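Local coordinates for protein microbial serine proteinases; subtilisin (Bacillus subtilis, PDB 2GKO) that hydrolyses peptide bonds as a cold-adapted, calcium-loaded serine protease of the subtilisin family, at residues Asn197-Val202 with Ile287-Ser292; Val224-Pro229 with Pro253-Leu258; Gly257-Ile262 with Gly276-Arg281; Ala76-Ala81 with Ala231-Thr236. All coordinates share one frame; numbering follows the deposited sequence.

The four contacts run from the heart of the subtilisin fold to its surface. Contact 2, the most central at about 6 Å from the centre of the chain, joins strand 226-229 to helix 248-265 by apolar packing and a CH-pi contact, with no hydrogen bond across. Contact 3 uses the same helix, sharing G257 and L258, but turns outward, where a salt-bridged arginine joins the leucines. Contact 4, again buried, sets helix 71-80 on strand 233-236 through hydroxyls and a glycine; it touches contact 2 where V233 and S78 meet H254. Contact 1, about 20 Å out and partly exposed, adds hydrogen bonds from side chains and backbone, water and a calcium ion to a little apolar packing.

Contact 1: Asn197-Val202 with Ile287-Ser292; sequences NGTYRV and ILSGNS. With CA (calcium ion), chain D.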
loop_
_atom_site.group_PDB
_atom_site.type_symbol
_atom_site.label_atom_id
_atom_site.label_comp_id
_atom_site.label_asym_id
_atom_site.label_seq_id
_atom_site.Cartn_x
_atom_site.Cartn_y
_atom_site.Cartn_z
ATOM N N ASN A 197 4.249 8.161 23.757
ATOM C CA ASN A 197 2.909 8.602 24.147
ATOM C C ASN A 197 1.864 7.485 24.021
ATOM O O ASN A 197 0.699 7.742 23.739
ATOM C CB ASN A 197 2.482 9.852 23.369
ATOM C CG ASN A 197 3.510 10.980 23.456
ATOM O OD1 ASN A 197 4.224 11.114 24.460
ATOM N ND2 ASN A 197 3.597 11.793 22.401
ATOM N N GLY A 198 2.312 6.245 24.212
ATOM C CA GLY A 198 1.432 5.089 24.220
ATOM C C GLY A 198 1.131 4.451 22.877
ATOM O O GLY A 198 0.463 3.423 22.809
ATOM N N THR A 199 1.632 5.041 21.799
ATOM C CA THR A 199 1.301 4.555 20.463
ATOM C C THR A 199 2.568 4.396 19.665
ATOM O O THR A 199 3.621 4.911 20.035
ATOM C CB THR A 199 0.327 5.527 19.700
ATOM O OG1 THR A 199 1.042 6.683 19.233
ATOM C CG2 THR A 199 -0.787 6.105 20.603
ATOM N N TYR A 200 2.471 3.690 18.545
ATOM C CA TYR A 200 3.541 3.735 17.565
ATOM C C TYR A 200 3.768 5.181 17.123
ATOM O O TYR A 200 2.853 6.011 17.128
ATOM C CB TYR A 200 3.201 2.844 16.371
ATOM C CG TYR A 200 3.360 1.386 16.700
ATOM C CD1 TYR A 200 4.615 0.814 16.774
ATOM C CD2 TYR A 200 2.256 0.592 16.969
ATOM C CE1 TYR A 200 4.775 -0.517 17.075
ATOM C CE2 TYR A 200 2.409 -0.742 17.276
ATOM C CZ TYR A 200 3.655 -1.293 17.337
ATOM O OH TYR A 200 3.824 -2.632 17.647
ATOM N N ARG A 201 5.001 5.464 16.713
ATOM C CA ARG A 201 5.415 6.820 16.384
ATOM C C ARG A 201 5.518 6.947 14.858
ATOM O O ARG A 201 6.008 6.044 14.202
ATOM C CB ARG A 201 6.763 7.096 17.019
ATOM C CG ARG A 201 7.306 8.483 16.792
ATOM C CD ARG A 201 8.601 8.727 17.501
ATOM N NE ARG A 201 9.022 10.125 17.414
ATOM C CZ ARG A 201 9.711 10.661 16.415
ATOM N NH1 ARG A 201 10.103 9.940 15.367
ATOM N NH2 ARG A 201 9.985 11.951 16.460
ATOM N N VAL A 202 5.057 8.071 14.326
ATOM C CA VAL A 202 5.239 8.374 12.904
ATOM C C VAL A 202 6.717 8.663 12.680
ATOM O O VAL A 202 7.322 9.430 13.425
ATOM C CB VAL A 202 4.429 9.593 12.444
ATOM C CG1 VAL A 202 4.625 9.815 10.935
ATOM C CG2 VAL A 202 2.936 9.420 12.753
ATOM N N ILE A 287 -3.064 7.790 16.638
ATOM C CA ILE A 287 -1.627 7.873 16.762
ATOM C C ILE A 287 -1.282 9.203 17.411
ATOM O O ILE A 287 -1.781 10.244 17.004
ATOM C CB ILE A 287 -0.949 7.711 15.358
ATOM C CG1 ILE A 287 -1.104 6.260 14.865
ATOM C CG2 ILE A 287 0.527 8.161 15.400
ATOM C CD1 ILE A 287 -0.293 5.215 15.628
ATOM N N LEU A 288 -0.412 9.156 18.407
ATOM C CA LEU A 288 -0.176 10.305 19.276
ATOM C C LEU A 288 1.268 10.758 19.314
ATOM O O LEU A 288 1.615 11.640 20.094
ATOM C CB LEU A 288 -0.615 9.949 20.716
ATOM C CG LEU A 288 -2.085 9.614 20.890
ATOM C CD1 LEU A 288 -2.315 9.114 22.328
ATOM C CD2 LEU A 288 -2.937 10.808 20.598
ATOM N N SER A 289 2.137 10.165 18.500
ATOM C CA SER A 289 3.547 10.512 18.582
ATOM C C SER A 289 4.176 10.605 17.208
ATOM O O SER A 289 3.731 9.956 16.264
ATOM C CB SER A 289 4.321 9.520 19.433
ATOM O OG SER A 289 4.162 8.189 18.996
ATOM N N GLY A 290 5.222 11.421 17.138
ATOM C CA GLY A 290 5.836 11.834 15.888
ATOM C C GLY A 290 5.619 13.330 15.708
ATOM O O GLY A 290 4.690 13.936 16.271
ATOM N N ASN A 291 6.462 13.962 14.902
ATOM C CA ASN A 291 6.342 15.396 14.695
ATOM C C ASN A 291 4.973 15.742 14.149
ATOM O O ASN A 291 4.542 15.166 13.169
ATOM C CB ASN A 291 7.419 15.910 13.727
ATOM C CG ASN A 291 8.851 15.756 14.257
ATOM O OD1 ASN A 291 9.129 15.020 15.196
ATOM N ND2 ASN A 291 9.766 16.464 13.624
ATOM N N SER A 292 4.276 16.665 14.814
ATOM C CA SER A 292 2.934 17.127 14.438
ATOM C C SER A 292 1.821 16.099 14.700
ATOM O O SER A 292 0.672 16.323 14.325
ATOM C CB SER A 292 2.851 17.631 12.977
ATOM O OG SER A 292 3.790 18.664 12.746
HETATM CA CA CA D . -3.588 11.527 16.234
HETATM O O HOH W 1 8.100 12.011 13.413
HETATM O O HOH W 2 -3.825 9.900 14.437
#
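I287-S292, part of the loop that wraps a calcium ion, is tied here to the turn at N197 and the strand 199-202 that follows it in the subtilisin sheet, with T199 and L288 at one end and V202 and S289 at the other. The T199 hydroxyl works in both directions: OG1 accepts a hydrogen bond from the backbone N of L288 at 3.0 Å, nearly straight, and donates to the carbonyl O of Y200. With chi1 at 76°, OG1 lies between its own backbone N and carbonyl carbon, and CG2 is left to rest against L288 CG at 3.8 Å, the two side chains meeting at about a right angle. A valine in its place would probably leave L288 N without its acceptor and Y200 O without this donor.

L288 is gripped from its carbonyl as well. N197 ND2 gives it a hydrogen bond of 3.0 Å, in the plane of its own amide but above the plane of the carbonyl; asparagine suits a turn residue with positive phi. Further along, V202 N bonds to S289 O at 3.0 Å, and G290 follows where a side chain would run into V202 CB. The G290 CA sits over one face of the R201 guanidinium, whose charge is met by E192 and D204 and whose NE bonds to Q196. I287 plays two parts: its CG2 packs on V202 CG2, while its carbonyl O binds the calcium ion at 2.4 Å beside D286, G294, G296 and D298. At the far end one water spans the segments, donating to V202 O at 2.7 Å and accepting from N291 N.

Contact 2: Val224-Pro229 with Pro253-Leu258; sequences VEISAP and PHAAGL
The ND1 of H254 is bonded to the carbonyl O of M250, one turn back in helix 248-265, which fixes the imidazole against P229 of strand 226-229. P229 O also comes within 3.1 Å of H254 ND1, but at too poor an angle for a hydrogen bond. This is alpha/beta packing at the core of the subtilisin fold, with the helix laid across the sheet strand at 106° and their axes 7.8 Å apart. The first turn of this helix holds T248, S249 and M250 of the phenylmethanesulfonic acid pocket.

Proline meets histidine over a ring face: P229 CB stands 4.1 Å from the centroid of the H254 ring, only 12° off its normal, a CH-pi contact. A proline is apt here, since its stiff ring presents C-H groups to the imidazole face with little freedom to move. Strand alternation does the rest. I226 and A228 point their CB atoms at the helix, whereas S227 faces the other way and bonds to S301 O. Alanine allows close approach on both sides, with A228 CB 3.8 Å from H254 CB. I226 bridges the wider gap: its chain runs out straight (chi2 179°) and touches A255 CB with CD1 at 3.8 Å.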
loop_
_atom_site.group_PDB
_atom_site.type_symbol
_atom_site.label_atom_id
_atom_site.label_comp_id
_atom_site.label_asym_id
_atom_site.label_seq_id
_atom_site.Cartn_x
_atom_site.Cartn_y
_atom_site.Cartn_z
ATOM N N VAL A 224 -3.298 13.334 4.839
ATOM C CA VAL A 224 -2.886 11.993 5.224
ATOM C C VAL A 224 -4.116 11.295 5.821
ATOM O O VAL A 224 -4.909 11.922 6.492
ATOM C CB VAL A 224 -1.724 12.016 6.246
ATOM C CG1 VAL A 224 -1.447 10.632 6.796
ATOM C CG2 VAL A 224 -0.436 12.638 5.608
ATOM N N GLU A 225 -4.263 9.999 5.565
ATOM C CA GLU A 225 -5.502 9.291 5.877
ATOM C C GLU A 225 -5.306 8.303 7.011
ATOM O O GLU A 225 -6.016 8.354 7.997
ATOM C CB GLU A 225 -6.035 8.607 4.617
ATOM C CG GLU A 225 -7.439 8.027 4.728
ATOM C CD GLU A 225 -8.190 8.044 3.418
ATOM O OE1 GLU A 225 -7.812 8.767 2.490
ATOM O OE2 GLU A 225 -9.213 7.329 3.296
ATOM N N ILE A 226 -4.351 7.396 6.874
ATOM C CA ILE A 226 -4.089 6.410 7.888
ATOM C C ILE A 226 -2.581 6.161 7.964
ATOM O O ILE A 226 -1.842 6.617 7.082
ATOM C CB ILE A 226 -4.863 5.074 7.598
ATOM C CG1 ILE A 226 -4.364 4.413 6.304
ATOM C CG2 ILE A 226 -6.377 5.290 7.529
ATOM C CD1 ILE A 226 -5.058 3.119 6.009
ATOM N N SER A 227 -2.150 5.468 9.010
ATOM C CA SER A 227 -0.764 5.140 9.238
ATOM C C SER A 227 -0.551 3.623 9.290
ATOM O O SER A 227 -1.421 2.862 9.710
ATOM C CB SER A 227 -0.298 5.784 10.550
ATOM O OG SER A 227 -0.452 7.194 10.516
ATOM N N ALA A 228 0.606 3.178 8.841
ATOM C CA ALA A 228 0.958 1.766 8.922
ATOM C C ALA A 228 2.457 1.621 9.015
ATOM O O ALA A 228 3.178 2.562 8.753
ATOM C CB ALA A 228 0.427 1.007 7.713
ATOM N N PRO A 229 2.944 0.451 9.411
ATOM C CA PRO A 229 4.389 0.232 9.547
ATOM C C PRO A 229 5.180 0.492 8.261
ATOM O O PRO A 229 4.851 -0.074 7.218
ATOM C CB PRO A 229 4.473 -1.240 9.956
ATOM C CG PRO A 229 3.200 -1.471 10.646
ATOM C CD PRO A 229 2.179 -0.747 9.833
ATOM N N PRO A 253 1.564 -0.877 1.362
ATOM C CA PRO A 253 1.097 -2.265 1.203
ATOM C C PRO A 253 0.594 -2.931 2.462
ATOM O O PRO A 253 -0.181 -3.854 2.336
ATOM C CB PRO A 253 2.316 -2.995 0.672
ATOM C CG PRO A 253 3.470 -2.174 1.084
ATOM C CD PRO A 253 2.987 -0.767 1.013
ATOM N N HIS A 254 1.022 -2.497 3.637
ATOM C CA HIS A 254 0.384 -2.963 4.866
ATOM C C HIS A 254 -1.102 -2.593 4.875
ATOM O O HIS A 254 -1.966 -3.422 5.149
ATOM C CB HIS A 254 1.064 -2.363 6.076
ATOM C CG HIS A 254 2.351 -3.026 6.439
ATOM N ND1 HIS A 254 3.566 -2.616 5.935
ATOM C CD2 HIS A 254 2.627 -4.046 7.292
ATOM C CE1 HIS A 254 4.531 -3.342 6.471
ATOM N NE2 HIS A 254 3.981 -4.237 7.277
ATOM N N ALA A 255 -1.400 -1.348 4.536
ATOM C CA ALA A 255 -2.772 -0.896 4.400
ATOM C C ALA A 255 -3.512 -1.567 3.255
ATOM O O ALA A 255 -4.674 -1.882 3.390
ATOM C CB ALA A 255 -2.806 0.589 4.217
ATOM N N ALA A 256 -2.857 -1.779 2.115
ATOM C CA ALA A 256 -3.541 -2.391 0.961
ATOM C C ALA A 256 -3.909 -3.832 1.301
ATOM O O ALA A 256 -4.992 -4.297 0.964
ATOM C CB ALA A 256 -2.656 -2.362 -0.270
ATOM N N GLY A 257 -2.998 -4.530 1.954
ATOM C CA GLY A 257 -3.234 -5.873 2.466
ATOM C C GLY A 257 -4.370 -5.916 3.475
ATOM O O GLY A 257 -5.275 -6.774 3.397
ATOM N N LEU A 258 -4.377 -4.969 4.409
ATOM C CA LEU A 258 -5.474 -4.890 5.365
ATOM C C LEU A 258 -6.796 -4.652 4.662
ATOM O O LEU A 258 -7.804 -5.292 4.996
ATOM C CB LEU A 258 -5.236 -3.815 6.408
ATOM C CG LEU A 258 -6.300 -3.761 7.509
ATOM C CD1 LEU A 258 -6.377 -5.133 8.228
ATOM C CD2 LEU A 258 -6.021 -2.615 8.479
#

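Contact 3: Gly257-Ile262 with Gly276-Arg281; sequences GLAAKI and GELQTR
I262 and R281 come at each other from opposite directions where two successive helices of the subtilase fold, 248-265 and 271-283, cross at 112°. The isoleucine lies over the middle of one guanidinium face, its CG1 3.7 Å from R281 CZ. The arginine chain is extended from CG to NE, so it carries its flat head across the gap between axes 10.5 Å apart.

Two bonds limit the turning of that head: the salt bridge within its own helix and NH2 to the carbonyl O of K307. In the first, R281 NE donates to E277 OE2 at 2.9 Å, almost straight, in the guanidinium plane and onto the carboxylate's anti lone pair. Cutting R281 back to an alanine would probably uncover I262 CG1 and leave the E277 carboxylate without this partner. E277 contributes carbon too, its CG touching I262 CG2.

Deeper in, leucines take over. L258 and L278 slide past each other in opposite directions, with their CD2 atoms 4.0 Å apart, while small A259 lets L278 settle close to the helix backbone. L278 is thus forked between neighbours: CD1 lies 4.1 Å from A259 CB, and CD2 meets I262 CD1 at 3.7 Å.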
loop_
_atom_site.group_PDB
_atom_site.type_symbol
_atom_site.label_atom_id
_atom_site.label_comp_id
_atom_site.label_asym_id
_atom_site.label_seq_id
_atom_site.Cartn_x
_atom_site.Cartn_y
_atom_site.Cartn_z
ATOM N N GLY A 257 -2.998 -4.530 1.954
ATOM C CA GLY A 257 -3.234 -5.873 2.466
ATOM C C GLY A 257 -4.370 -5.916 3.475
ATOM O O GLY A 257 -5.275 -6.774 3.397
ATOM N N LEU A 258 -4.377 -4.969 4.409
ATOM C CA LEU A 258 -5.474 -4.890 5.365
ATOM C C LEU A 258 -6.796 -4.652 4.662
ATOM O O LEU A 258 -7.804 -5.292 4.996
ATOM C CB LEU A 258 -5.236 -3.815 6.408
ATOM C CG LEU A 258 -6.300 -3.761 7.509
ATOM C CD1 LEU A 258 -6.377 -5.133 8.228
ATOM C CD2 LEU A 258 -6.021 -2.615 8.479
ATOM N N ALA A 259 -6.809 -3.744 3.679
ATOM C CA ALA A 259 -8.011 -3.466 2.904
ATOM C C ALA A 259 -8.533 -4.734 2.247
ATOM O O ALA A 259 -9.739 -4.994 2.257
ATOM C CB ALA A 259 -7.732 -2.392 1.843
ATOM N N ALA A 260 -7.636 -5.539 1.691
ATOM C CA ALA A 260 -8.019 -6.793 1.031
ATOM C C ALA A 260 -8.571 -7.817 2.015
ATOM O O ALA A 260 -9.548 -8.502 1.721
ATOM C CB ALA A 260 -6.847 -7.369 0.279
ATOM N N LYS A 261 -7.947 -7.902 3.179
ATOM C CA LYS A 261 -8.394 -8.773 4.261
ATOM C C LYS A 261 -9.810 -8.379 4.703
ATOM O O LYS A 261 -10.678 -9.255 4.933
ATOM C CB LYS A 261 -7.406 -8.659 5.430
ATOM C CG LYS A 261 -7.592 -9.664 6.540
ATOM C CD LYS A 261 -6.447 -9.594 7.541
ATOM C CE LYS A 261 -6.764 -10.388 8.815
ATOM N NZ LYS A 261 -6.830 -11.847 8.584
ATOM N N ILE A 262 -10.052 -7.073 4.831
ATOM C CA ILE A 262 -11.370 -6.567 5.175
ATOM C C ILE A 262 -12.368 -6.889 4.060
ATOM O O ILE A 262 -13.450 -7.430 4.307
ATOM C CB ILE A 262 -11.305 -5.038 5.430
ATOM C CG1 ILE A 262 -10.525 -4.753 6.710
ATOM C CG2 ILE A 262 -12.693 -4.413 5.518
ATOM C CD1 ILE A 262 -10.125 -3.296 6.862
ATOM N N GLY A 276 -14.125 3.419 4.194
ATOM C CA GLY A 276 -14.759 3.880 5.411
ATOM C C GLY A 276 -14.438 3.000 6.596
ATOM O O GLY A 276 -14.259 3.500 7.707
ATOM N N GLU A 277 -14.346 1.688 6.375
ATOM C CA GLU A 277 -13.941 0.771 7.421
ATOM C C GLU A 277 -12.486 1.008 7.837
ATOM O O GLU A 277 -12.179 0.982 9.009
ATOM C CB GLU A 277 -14.175 -0.696 7.011
ATOM C CG GLU A 277 -13.798 -1.745 8.059
ATOM C CD GLU A 277 -14.633 -1.666 9.329
ATOM O OE1 GLU A 277 -15.726 -1.054 9.291
ATOM O OE2 GLU A 277 -14.185 -2.249 10.338
ATOM N N LEU A 278 -11.589 1.234 6.880
ATOM C CA LEU A 278 -10.214 1.606 7.231
ATOM C C LEU A 278 -10.175 2.860 8.093
ATOM O O LEU A 278 -9.442 2.922 9.064
ATOM C CB LEU A 278 -9.382 1.849 5.964
ATOM C CG LEU A 278 -8.988 0.621 5.139
ATOM C CD1 LEU A 278 -8.339 1.096 3.843
ATOM C CD2 LEU A 278 -8.056 -0.323 5.898
ATOM N N GLN A 279 -10.956 3.857 7.711
ATOM C CA GLN A 279 -11.017 5.128 8.430
ATOM C C GLN A 279 -11.523 4.924 9.849
ATOM O O GLN A 279 -10.964 5.459 10.798
ATOM C CB GLN A 279 -11.900 6.127 7.698
ATOM C CG GLN A 279 -11.249 6.738 6.462
ATOM C CD GLN A 279 -12.201 7.540 5.606
ATOM O OE1 GLN A 279 -13.331 7.842 6.023
ATOM N NE2 GLN A 279 -11.761 7.900 4.413
ATOM N N THR A 280 -12.582 4.133 9.994
ATOM C CA THR A 280 -13.121 3.812 11.317
ATOM C C THR A 280 -12.129 3.109 12.207
ATOM O O THR A 280 -11.938 3.475 13.358
ATOM C CB THR A 280 -14.372 2.923 11.145
ATOM O OG1 THR A 280 -15.378 3.690 10.484
ATOM C CG2 THR A 280 -14.974 2.533 12.483
ATOM N N ARG A 281 -11.524 2.059 11.666
ATOM C CA ARG A 281 -10.510 1.296 12.374
ATOM C C ARG A 281 -9.314 2.157 12.792
ATOM O O ARG A 281 -8.801 2.009 13.897
ATOM C CB ARG A 281 -10.032 0.151 11.497
ATOM C CG ARG A 281 -11.045 -0.965 11.356
ATOM C CD ARG A 281 -10.463 -2.182 10.781
ATOM N NE ARG A 281 -11.462 -3.219 10.485
ATOM C CZ ARG A 281 -11.163 -4.486 10.300
ATOM N NH1 ARG A 281 -12.134 -5.349 10.018
ATOM N NH2 ARG A 281 -9.916 -4.914 10.431
#

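Contact 4: Ala76-Ala81 with Ala231-Thr236; sequences AGSALA and AAVYST
G77 fits tightly against two hydroxyls of strand 233-236: its CA lies 3.2 Å from T236 OG1 and 3.3 Å from S235 OG. Any side chain on this residue would occupy the place of both oxygens, so glycine alone allows the helix axis to come within 6.9 Å of the strand, which it crosses at 95°. The polar partners of these hydroxyls lie one turn earlier in the helix: S235 OG is hydrogen-bonded to H74 O and T236 OG1 to T73 O, each tying the strand to a backbone carbonyl. For S235 this follows from chi1 -171°, which sets OG opposite its backbone N and out against the helix.

The fit is looser to both sides of this spot. S78 OG touches V233 CG1 at 3.6 Å, and a water closes the remaining distance, 2.8 Å from S78 OG and donating to Y234 O. Further along, A81 CB and T236 CG2 approach no nearer than 4.5 Å. Small residues suit a helix that also meets P253 and H254 of helix 248-265 through S78. Helix 71-80 begins at H71 of the inhibitor pocket, and G77 closes HGTHVAG, the histidine signature of the subtilase fold.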
loop_
_atom_site.group_PDB
_atom_site.type_symbol
_atom_site.label_atom_id
_atom_site.label_comp_id
_atom_site.label_asym_id
_atom_site.label_seq_id
_atom_site.Cartn_x
_atom_site.Cartn_y
_atom_site.Cartn_z
ATOM N N ALA A 76 4.900 -6.022 -2.676
ATOM C CA ALA A 76 4.006 -7.164 -2.828
ATOM C C ALA A 76 4.078 -8.112 -1.621
ATOM O O ALA A 76 3.039 -8.584 -1.146
ATOM C CB ALA A 76 4.322 -7.912 -4.076
ATOM N N GLY A 77 5.278 -8.304 -1.095
ATOM C CA GLY A 77 5.481 -9.198 0.038
ATOM C C GLY A 77 4.800 -8.690 1.299
ATOM O O GLY A 77 4.216 -9.476 2.053
ATOM N N SER A 78 4.843 -7.387 1.545
ATOM C CA SER A 78 4.203 -6.864 2.736
ATOM C C SER A 78 2.702 -7.023 2.613
ATOM O O SER A 78 1.999 -7.273 3.598
ATOM C CB SER A 78 4.577 -5.395 2.998
ATOM O OG SER A 78 5.970 -5.258 3.263
ATOM N N ALA A 79 2.183 -6.858 1.391
ATOM C CA ALA A 79 0.756 -6.955 1.159
ATOM C C ALA A 79 0.227 -8.398 1.251
ATOM O O ALA A 79 -0.855 -8.625 1.809
ATOM C CB ALA A 79 0.407 -6.367 -0.211
ATOM N N LEU A 80 0.950 -9.344 0.672
ATOM C CA LEU A 80 0.368 -10.681 0.442
ATOM C C LEU A 80 1.309 -11.890 0.362
ATOM O O LEU A 80 0.914 -12.940 -0.147
ATOM C CB LEU A 80 -0.583 -10.631 -0.783
ATOM C CG LEU A 80 -0.056 -10.084 -2.120
ATOM C CD1 LEU A 80 1.134 -10.860 -2.674
ATOM C CD2 LEU A 80 -1.211 -10.107 -3.125
ATOM N N ALA A 81 2.542 -11.772 0.858
ATOM C CA ALA A 81 3.436 -12.945 0.933
ATOM C C ALA A 81 2.706 -14.047 1.729
ATOM O O ALA A 81 1.950 -13.751 2.642
ATOM C CB ALA A 81 4.745 -12.590 1.590
ATOM N N ALA A 231 8.996 1.769 8.591
ATOM C CA ALA A 231 10.423 1.862 8.854
ATOM C C ALA A 231 10.982 0.483 9.208
ATOM O O ALA A 231 10.366 -0.268 9.978
ATOM C CB ALA A 231 10.707 2.886 9.998
ATOM N N ALA A 232 12.134 0.151 8.645
ATOM C CA ALA A 232 12.832 -1.104 8.904
ATOM C C ALA A 232 11.957 -2.316 8.659
ATOM O O ALA A 232 11.838 -3.196 9.529
ATOM C CB ALA A 232 13.384 -1.102 10.306
ATOM N N VAL A 233 11.350 -2.358 7.469
ATOM C CA VAL A 233 10.400 -3.409 7.071
ATOM C C VAL A 233 11.116 -4.487 6.251
ATOM O O VAL A 233 11.691 -4.224 5.194
ATOM C CB VAL A 233 9.225 -2.822 6.271
ATOM C CG1 VAL A 233 8.325 -3.914 5.705
ATOM C CG2 VAL A 233 8.427 -1.875 7.132
ATOM N N TYR A 234 11.082 -5.710 6.775
ATOM C CA TYR A 234 11.678 -6.874 6.132
ATOM C C TYR A 234 10.605 -7.455 5.240
ATOM O O TYR A 234 9.465 -7.634 5.655
ATOM C CB TYR A 234 12.070 -7.910 7.209
ATOM C CG TYR A 234 12.607 -9.241 6.743
ATOM C CD1 TYR A 234 13.959 -9.414 6.555
ATOM C CD2 TYR A 234 11.765 -10.329 6.526
ATOM C CE1 TYR A 234 14.480 -10.646 6.185
ATOM C CE2 TYR A 234 12.270 -11.562 6.124
ATOM C CZ TYR A 234 13.623 -11.712 5.975
ATOM O OH TYR A 234 14.166 -12.925 5.580
ATOM N N SER A 235 10.975 -7.769 4.008
ATOM C CA SER A 235 10.060 -8.374 3.058
ATOM C C SER A 235 10.846 -9.039 1.954
ATOM O O SER A 235 12.061 -9.102 1.976
ATOM C CB SER A 235 9.103 -7.308 2.472
ATOM O OG SER A 235 8.045 -7.879 1.697
ATOM N N THR A 236 10.107 -9.596 1.005
ATOM C CA THR A 236 10.654 -10.249 -0.177
ATOM C C THR A 236 11.440 -9.282 -1.079
ATOM O O THR A 236 11.189 -8.057 -1.083
ATOM C CB THR A 236 9.475 -10.884 -0.944
ATOM O OG1 THR A 236 8.406 -9.933 -1.102
ATOM C CG2 THR A 236 8.854 -12.034 -0.144
HETATM O O HOH W 3 6.737 -7.093 5.284
#